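Short-chain type dehydrogenase/reductase (Mycobacterium ulcerans, PDB 3SVT) is probably an NAD-dependent oxidoreductase of the short-chain dehydrogenase/reductase (SDR) family, its substrate not established. Local coordinates at residues 110-113 with 114-117; 119-122 with 123-127; 150-153 with 154-157. All blocks are in the same frame, centred on the assembly; numbering follows the deposited sequence.

Interaction 1. Residues 110-113 with 114-117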
ATOM      1  N   GLN B 110       2.015   2.182  28.292  1.00 31.02           N
ATOM      2  CA  GLN B 110       1.706   3.134  29.371  1.00 31.82           C
ATOM      3  C   GLN B 110       0.793   4.248  28.918  1.00 31.39           C
ATOM      4  O   GLN B 110       0.617   5.246  29.621  1.00 31.64           O
ATOM      5  CB  GLN B 110       2.999   3.743  29.931  1.00 32.85           C
ATOM      6  CG  GLN B 110       3.928   2.732  30.635  1.00 35.67           C
ATOM      7  CD  GLN B 110       3.496   2.430  32.063  1.00 39.88           C
ATOM      8  OE1 GLN B 110       2.308   2.223  32.326  1.00 43.65           O
ATOM      9  NE2 GLN B 110       4.454   2.425  33.001  1.00 39.05           N
ATOM     10  N   VAL B 111       0.198   4.081  27.745  1.00 30.94           N
ATOM     11  CA  VAL B 111      -0.573   5.146  27.146  1.00 30.95           C
ATOM     12  C   VAL B 111      -1.724   5.583  28.075  1.00 30.69           C
ATOM     13  O   VAL B 111      -2.400   4.770  28.718  1.00 30.02           O
ATOM     14  CB  VAL B 111      -1.085   4.732  25.731  1.00 31.00           C
ATOM     15  CG1 VAL B 111      -2.322   3.914  25.841  1.00 31.47           C
ATOM     16  CG2 VAL B 111      -1.346   5.932  24.881  1.00 32.40           C
ATOM     17  N   ASP B 112      -1.905   6.892  28.158  1.00 30.40           N
ATOM     18  CA  ASP B 112      -2.990   7.493  28.900  1.00 30.46           C
ATOM     19  C   ASP B 112      -4.275   7.302  28.099  1.00 30.01           C
ATOM     20  O   ASP B 112      -4.428   7.880  27.019  1.00 28.17           O
ATOM     21  CB  ASP B 112      -2.690   8.975  29.099  1.00 31.26           C
ATOM     22  CG  ASP B 112      -3.757   9.700  29.888  1.00 32.16           C
ATOM     23  OD1 ASP B 112      -4.954   9.388  29.809  1.00 32.23           O
ATOM     24  OD2 ASP B 112      -3.375  10.644  30.565  1.00 38.21           O
ATOM     25  N   SER B 113      -5.182   6.482  28.634  1.00 29.32           N
ATOM     26  CA  SER B 113      -6.389   6.100  27.908  1.00 29.16           C
ATOM     27  C   SER B 113      -7.369   7.246  27.701  1.00 29.63           C
ATOM     28  O   SER B 113      -8.056   7.315  26.677  1.00 29.05           O
ATOM     29  CB  SER B 113      -7.063   4.942  28.632  1.00 29.89           C
ATOM     30  OG  SER B 113      -6.173   3.850  28.683  1.00 27.04           O
ATOM     31  N   GLU B 114      -7.435   8.163  28.668  1.00 30.20           N
ATOM     32  CA  GLU B 114      -8.238   9.368  28.494  1.00 30.96           C
ATOM     33  C   GLU B 114      -7.697  10.254  27.359  1.00 30.16           C
ATOM     34  O   GLU B 114      -8.451  10.697  26.488  1.00 29.23           O
ATOM     35  CB  GLU B 114      -8.280  10.154  29.798  1.00 32.04           C
ATOM     36  CG  GLU B 114      -9.151  11.396  29.718  1.00 35.64           C
ATOM     37  CD  GLU B 114     -10.637  11.114  29.681  1.00 40.03           C
ATOM     38  OE1 GLU B 114     -11.051   9.986  30.016  1.00 41.70           O
ATOM     39  OE2 GLU B 114     -11.392  12.047  29.321  1.00 42.03           O
ATOM     40  N   ALA B 115      -6.393  10.496  27.362  1.00 29.04           N
ATOM     41  CA  ALA B 115      -5.757  11.224  26.247  1.00 28.93           C
ATOM     42  C   ALA B 115      -6.014  10.512  24.907  1.00 28.13           C
ATOM     43  O   ALA B 115      -6.395  11.144  23.920  1.00 27.27           O
ATOM     44  CB  ALA B 115      -4.259  11.346  26.495  1.00 28.76           C
ATOM     45  N   TRP B 116      -5.812   9.190  24.888  1.00 27.71           N
ATOM     46  CA  TRP B 116      -6.118   8.370  23.709  1.00 27.15           C
ATOM     47  C   TRP B 116      -7.565   8.553  23.221  1.00 27.37           C
ATOM     48  O   TRP B 116      -7.793   8.876  22.048  1.00 25.99           O
ATOM     49  CB  TRP B 116      -5.865   6.900  24.037  1.00 27.51           C
ATOM     50  CG  TRP B 116      -6.312   5.910  22.988  1.00 26.19           C
ATOM     51  CD1 TRP B 116      -7.582   5.436  22.787  1.00 26.19           C
ATOM     52  CD2 TRP B 116      -5.478   5.240  22.032  1.00 26.36           C
ATOM     53  NE1 TRP B 116      -7.591   4.525  21.746  1.00 24.71           N
ATOM     54  CE2 TRP B 116      -6.317   4.381  21.269  1.00 23.98           C
ATOM     55  CE3 TRP B 116      -4.101   5.264  21.754  1.00 25.39           C
ATOM     56  CZ2 TRP B 116      -5.827   3.575  20.236  1.00 24.17           C
ATOM     57  CZ3 TRP B 116      -3.617   4.447  20.726  1.00 25.47           C
ATOM     58  CH2 TRP B 116      -4.481   3.627  19.978  1.00 24.15           C
ATOM     59  N   ARG B 117      -8.528   8.391  24.137  1.00 26.89           N
ATOM     60  CA  ARG B 117      -9.940   8.526  23.793  1.00 27.24           C
ATOM     61  C   ARG B 117     -10.278   9.914  23.237  1.00 27.55           C
ATOM     62  O   ARG B 117     -11.096  10.005  22.324  1.00 27.62           O
ATOM     63  CB  ARG B 117     -10.856   8.218  24.999  1.00 26.77           C
ATOM     64  CG  ARG B 117     -11.046   6.744  25.279  1.00 27.29           C
ATOM     65  CD  ARG B 117     -12.155   6.477  26.310  1.00 25.45           C
ATOM     66  NE  ARG B 117     -11.835   7.067  27.592  1.00 24.90           N
ATOM     67  CZ  ARG B 117     -11.050   6.514  28.530  1.00 27.15           C
ATOM     68  NH1 ARG B 117     -10.495   5.320  28.364  1.00 27.07           N
ATOM     69  NH2 ARG B 117     -10.836   7.154  29.680  1.00 28.62           N
TER
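D112 caps the start of helix 113-140: its OD1 accepts the N-H of A115 at 3.0 Å along a nearly straight path (N-H...O 171°). The amide comes to OD1 from above the carboxylate plane, 65° out of it. With CG opposite the backbone N (chi1 -179°), the carboxylate swings forward over the first turn, where OD1 also lies 3.4 Å from E114 CB. The backbone of the same residue opens the helical pattern, D112 O accepting from W116 N at 2.9 Å, and R117 N follows by bonding S113 O. That S113 carbonyl also lies under the R117 guanidinium, its oxygen 3.5 Å below the centre of the flat group. A bend at chi3 folds the R117 chain back over the turn, and a salt bridge from NH2 to E114 OE1 (2.9 Å) steadies it; OE1 is met on its anti side, but somewhat out of the carboxylate plane. Where the second subunit comes close, V111 CG2 packs against W116 CE3 at 4.2 Å, oblique to the indole. Farther out, that second subunit takes the other polar ends: S113 OG bonds E75 and K132 of that chain, R117 NH1 its Y129, and W116 NE1 its N125. M128 of the same neighbour packs on V111, S113 and W116. The negative carboxylate of D112, set at the N-terminal end of the helix, would probably interact favourably with the helix dipole. This is a classical aspartate N-cap, here opening a long helix of the Rossmann-type SDR fold that packs against another subunit.

Interaction 2. Residues 119-122 with 123-127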
ATOM      1  N   THR B 119      -8.185  12.038  21.638  1.00 27.44           N
ATOM      2  CA  THR B 119      -7.642  11.989  20.266  1.00 26.79           C
ATOM      3  C   THR B 119      -8.539  11.249  19.277  1.00 26.09           C
ATOM      4  O   THR B 119      -8.717  11.710  18.155  1.00 25.88           O
ATOM      5  CB  THR B 119      -6.242  11.398  20.263  1.00 26.57           C
ATOM      6  OG1 THR B 119      -5.468  12.136  21.197  1.00 28.02           O
ATOM      7  CG2 THR B 119      -5.582  11.518  18.878  1.00 26.84           C
ATOM      8  N   VAL B 120      -9.101  10.108  19.680  1.00 25.67           N
ATOM      9  CA  VAL B 120     -10.007   9.373  18.808  1.00 25.07           C
ATOM     10  C   VAL B 120     -11.284  10.188  18.513  1.00 26.09           C
ATOM     11  O   VAL B 120     -11.768  10.235  17.376  1.00 25.13           O
ATOM     12  CB  VAL B 120     -10.365   7.986  19.426  1.00 25.78           C
ATOM     13  CG1 VAL B 120     -11.500   7.348  18.672  1.00 24.33           C
ATOM     14  CG2 VAL B 120      -9.156   7.081  19.460  1.00 22.66           C
ATOM     15  N   ASP B 121     -11.823  10.833  19.553  1.00 26.44           N
ATOM     16  CA  ASP B 121     -13.035  11.590  19.405  1.00 27.05           C
ATOM     17  C   ASP B 121     -12.780  12.756  18.434  1.00 27.01           C
ATOM     18  O   ASP B 121     -13.541  12.984  17.506  1.00 25.66           O
ATOM     19  CB  ASP B 121     -13.524  12.048  20.774  1.00 27.45           C
ATOM     20  CG  ASP B 121     -14.967  12.585  20.759  1.00 28.91           C
ATOM     21  OD1 ASP B 121     -15.849  12.097  20.002  1.00 27.03           O
ATOM     22  OD2 ASP B 121     -15.202  13.501  21.552  1.00 28.99           O
ATOM     23  N   LEU B 122     -11.679  13.451  18.631  1.00 27.57           N
ATOM     24  CA  LEU B 122     -11.353  14.604  17.803  1.00 28.57           C
ATOM     25  C   LEU B 122     -11.115  14.256  16.340  1.00 28.20           C
ATOM     26  O   LEU B 122     -11.725  14.858  15.426  1.00 28.54           O
ATOM     27  CB  LEU B 122     -10.124  15.302  18.364  1.00 29.11           C
ATOM     28  CG  LEU B 122      -9.706  16.588  17.670  1.00 31.88           C
ATOM     29  CD1 LEU B 122     -10.926  17.555  17.451  1.00 33.53           C
ATOM     30  CD2 LEU B 122      -8.600  17.237  18.509  1.00 34.22           C
ATOM     31  N   ASN B 123     -10.250  13.269  16.116  1.00 27.51           N
ATOM     32  CA  ASN B 123      -9.824  12.916  14.776  1.00 27.77           C
ATOM     33  C   ASN B 123     -10.844  12.060  14.039  1.00 27.79           C
ATOM     34  O   ASN B 123     -11.210  12.376  12.907  1.00 28.86           O
ATOM     35  CB  ASN B 123      -8.467  12.209  14.820  1.00 27.71           C
ATOM     36  CG  ASN B 123      -7.315  13.134  15.215  1.00 27.49           C
ATOM     37  OD1 ASN B 123      -7.480  14.339  15.428  1.00 30.99           O
ATOM     38  ND2 ASN B 123      -6.131  12.559  15.326  1.00 32.38           N
ATOM     39  N   VAL B 124     -11.310  10.990  14.679  1.00 27.49           N
ATOM     40  CA  VAL B 124     -12.205  10.040  14.025  1.00 26.79           C
ATOM     41  C   VAL B 124     -13.651  10.556  13.971  1.00 26.14           C
ATOM     42  O   VAL B 124     -14.247  10.657  12.910  1.00 25.92           O
ATOM     43  CB  VAL B 124     -12.146   8.643  14.701  1.00 26.92           C
ATOM     44  CG1 VAL B 124     -12.954   7.631  13.895  1.00 26.24           C
ATOM     45  CG2 VAL B 124     -10.689   8.171  14.835  1.00 27.48           C
ATOM     46  N   ASN B 125     -14.207  10.902  15.122  1.00 25.24           N
ATOM     47  CA  ASN B 125     -15.605  11.319  15.155  1.00 24.83           C
ATOM     48  C   ASN B 125     -15.736  12.723  14.564  1.00 24.48           C
ATOM     49  O   ASN B 125     -16.591  12.954  13.726  1.00 24.40           O
ATOM     50  CB  ASN B 125     -16.180  11.223  16.569  1.00 24.88           C
ATOM     51  CG  ASN B 125     -16.051   9.829  17.146  1.00 24.13           C
ATOM     52  OD1 ASN B 125     -16.023   8.845  16.412  1.00 25.06           O
ATOM     53  ND2 ASN B 125     -15.916   9.737  18.466  1.00 24.38           N
ATOM     54  N   GLY B 126     -14.852  13.631  14.984  1.00 24.24           N
ATOM     55  CA  GLY B 126     -14.802  15.002  14.462  1.00 24.31           C
ATOM     56  C   GLY B 126     -14.796  15.074  12.948  1.00 24.14           C
ATOM     57  O   GLY B 126     -15.610  15.773  12.362  1.00 23.45           O
ATOM     58  N   THR B 127     -13.896  14.325  12.320  1.00 24.32           N
ATOM     59  CA  THR B 127     -13.847  14.218  10.865  1.00 23.98           C
ATOM     60  C   THR B 127     -15.140  13.697  10.265  1.00 24.17           C
ATOM     61  O   THR B 127     -15.640  14.237   9.271  1.00 23.39           O
ATOM     62  CB  THR B 127     -12.704  13.324  10.398  1.00 24.57           C
ATOM     63  OG1 THR B 127     -11.456  13.784  10.940  1.00 23.25           O
ATOM     64  CG2 THR B 127     -12.633  13.324   8.891  1.00 24.88           C
TER
HETATM   65  O   HOH W   1     -10.330  16.025  13.349  1.00 18.07           O
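V120 and V124 lie side by side one turn apart, CG1 of V120 meeting CG2 of V124 at 4.0 Å, on the face of helix 113-140 turned to a second subunit. There V120 of the neighbouring chain packs on V120, V124 and N125, so this flank is closely packed, largely by valines. Beside it, N125 ND2 gives a very straight bond to D121 OD1 (2.8 Å, N-H...O 175°), in the plane of the amide and on the anti lone pair of the carboxylate, although the two flat groups are turned 69° apart. N125 CG stands beside its backbone N (chi1 -57°), which brings ND2 back to D121 and leaves OD1 to accept from W116 NE1 of the second subunit. Between these residues the helix widens into a pi-type turn: D121 O accepts from G126 N, five residues on, at 2.9 Å, while N125 N reaches V120 O only weakly at 3.4 Å. The backbone is close here too, G126 CA coming within 3.2 Å of L122 O as a CA-H...O contact. Such a widening around an asparagine is familiar in the corresponding helix of SDR enzymes, where that asparagine belongs to the catalytic tetrad; N123 is probably its equivalent here. N123 is held on the inner side, its ND2 bonded to T167 OG1 and its OD1 to G101 N, with T119 CG2 lying 3.7 Å from ND2. A water donates to the L122 carbonyl oxygen at 2.8 Å and more weakly to T127 OG1. The L122 side is looser. D121 and L122 are partly exposed; L122 lies against I72 and T73 of a loop, and D121 against T73.

Interaction 3. Residues 150-153 with 154-157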
ATOM      1  N   SER B 150      -4.331  14.737   6.818  1.00 26.80           N
ATOM      2  CA  SER B 150      -3.926  13.602   7.624  1.00 27.19           C
ATOM      3  C   SER B 150      -2.520  13.856   8.193  1.00 27.26           C
ATOM      4  O   SER B 150      -2.273  14.924   8.718  1.00 27.40           O
ATOM      5  CB  SER B 150      -4.016  12.340   6.774  1.00 27.10           C
ATOM      6  OG  SER B 150      -3.600  11.175   7.468  1.00 28.60           O
ATOM      7  N   SER B 151      -1.619  12.879   8.109  1.00 27.43           N
ATOM      8  CA  SER B 151      -0.236  13.030   8.569  1.00 26.83           C
ATOM      9  C   SER B 151       0.625  11.887   8.066  1.00 27.45           C
ATOM     10  O   SER B 151       0.143  10.778   7.833  1.00 26.82           O
ATOM     11  CB  SER B 151      -0.150  13.010  10.094  1.00 27.48           C
ATOM     12  OG  SER B 151       1.207  13.063  10.533  1.00 25.55           O
ATOM     13  N   ILE B 152       1.923  12.152   7.926  1.00 27.51           N
ATOM     14  CA  ILE B 152       2.873  11.075   7.687  1.00 27.73           C
ATOM     15  C   ILE B 152       2.844  10.006   8.809  1.00 27.78           C
ATOM     16  O   ILE B 152       3.245   8.862   8.596  1.00 28.35           O
ATOM     17  CB  ILE B 152       4.294  11.623   7.544  1.00 28.48           C
ATOM     18  CG1 ILE B 152       5.256  10.507   7.096  1.00 29.72           C
ATOM     19  CG2 ILE B 152       4.731  12.271   8.855  1.00 28.89           C
ATOM     20  CD1 ILE B 152       6.509  11.029   6.411  1.00 31.13           C
ATOM     21  N   ALA B 153       2.386  10.376  10.000  1.00 27.11           N
ATOM     22  CA  ALA B 153       2.186   9.415  11.071  1.00 27.15           C
ATOM     23  C   ALA B 153       1.268   8.261  10.650  1.00 26.09           C
ATOM     24  O   ALA B 153       1.410   7.160  11.170  1.00 27.09           O
ATOM     25  CB  ALA B 153       1.676  10.106  12.346  1.00 26.69           C
ATOM     26  N   ALA B 154       0.367   8.502   9.690  1.00 25.67           N
ATOM     27  CA  ALA B 154      -0.461   7.448   9.104  1.00 25.26           C
ATOM     28  C   ALA B 154       0.276   6.574   8.090  1.00 25.55           C
ATOM     29  O   ALA B 154      -0.075   5.414   7.935  1.00 26.78           O
ATOM     30  CB  ALA B 154      -1.775   8.058   8.422  1.00 24.97           C
ATOM     31  N   SER B 155       1.262   7.110   7.371  1.00 24.72           N
ATOM     32  CA  SER B 155       1.926   6.325   6.309  1.00 24.94           C
ATOM     33  C   SER B 155       3.151   5.589   6.837  1.00 25.13           C
ATOM     34  O   SER B 155       3.511   4.552   6.306  1.00 24.77           O
ATOM     35  CB  SER B 155       2.340   7.198   5.120  1.00 24.56           C
ATOM     36  OG  SER B 155       3.202   8.246   5.521  1.00 25.61           O
ATOM     37  N   ASN B 156       3.772   6.133   7.878  1.00 24.73           N
ATOM     38  CA  ASN B 156       4.973   5.549   8.468  1.00 25.65           C
ATOM     39  C   ASN B 156       4.815   5.528   9.992  1.00 25.95           C
ATOM     40  O   ASN B 156       4.565   6.573  10.597  1.00 27.06           O
ATOM     41  CB  ASN B 156       6.225   6.358   8.042  1.00 25.25           C
ATOM     42  CG  ASN B 156       6.407   6.420   6.509  1.00 27.02           C
ATOM     43  OD1 ASN B 156       5.598   7.041   5.795  1.00 23.71           O
ATOM     44  ND2 ASN B 156       7.456   5.758   6.005  1.00 23.90           N
ATOM     45  N   THR B 157       4.907   4.349  10.607  1.00 26.24           N
ATOM     46  CA  THR B 157       4.832   4.237  12.081  1.00 26.45           C
ATOM     47  C   THR B 157       5.789   5.213  12.809  1.00 26.75           C
ATOM     48  O   THR B 157       6.998   5.283  12.501  1.00 26.67           O
ATOM     49  CB  THR B 157       5.161   2.807  12.571  1.00 26.92           C
ATOM     50  OG1 THR B 157       6.424   2.381  12.021  1.00 25.36           O
ATOM     51  CG2 THR B 157       4.005   1.812  12.176  1.00 26.85           C
TER
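I152 O is gripped by two amides: N156 N meets it nearly end-on along the C=O direction, and S155 N comes from above the carbonyl plane, 65° out of it, both at 2.9 Å. They close the short helical turn 152-155 that follows strand 144-149 in the SDR Rossmann fold. S151 is its N-cap, OG accepting from A153 N at 3.0 Å; by sequence S151 probably matches the serine of the SDR active-site set, and Y164 of the helix 163-182 touches its side chain. At the other end of the turn S155 OG donates to N156 OD1 at 2.7 Å, in the plane of the amide carbonyl. A chi1 of 58° sets S155 OG between its backbone N and carbonyl carbon, facing back over the turn toward I152, whose CG1 is 3.4 Å away. N156 OD1 comes within 3.7 Å of I152 CG1, while N156 ND2 bonds M257 O and S155 OG also meets N251 ND2. On the buried side S150 OG is bonded to D172, and the methyl carbon A154 CB rests 3.7 Å from that hydroxyl oxygen.

Interactions 1 and 2 follow one another on helix 113-140, their centres about 14 Å apart, and face the same second subunit; the two are joined across that interface by a reciprocal polar bond. The start of the helix, in interaction 1, is partly buried and relies on charge and capping, whereas interaction 2, further into the helix, is buried, with valines, amides and a widened turn. Interaction 3, also buried, sits on another element, the short turn after strand 144-149, with centres about 16 Å from interaction 2 and no touch between them. Hydroxyls and an asparagine amide serve there, without salt bridges, and T157 meets both a second and a third subunit.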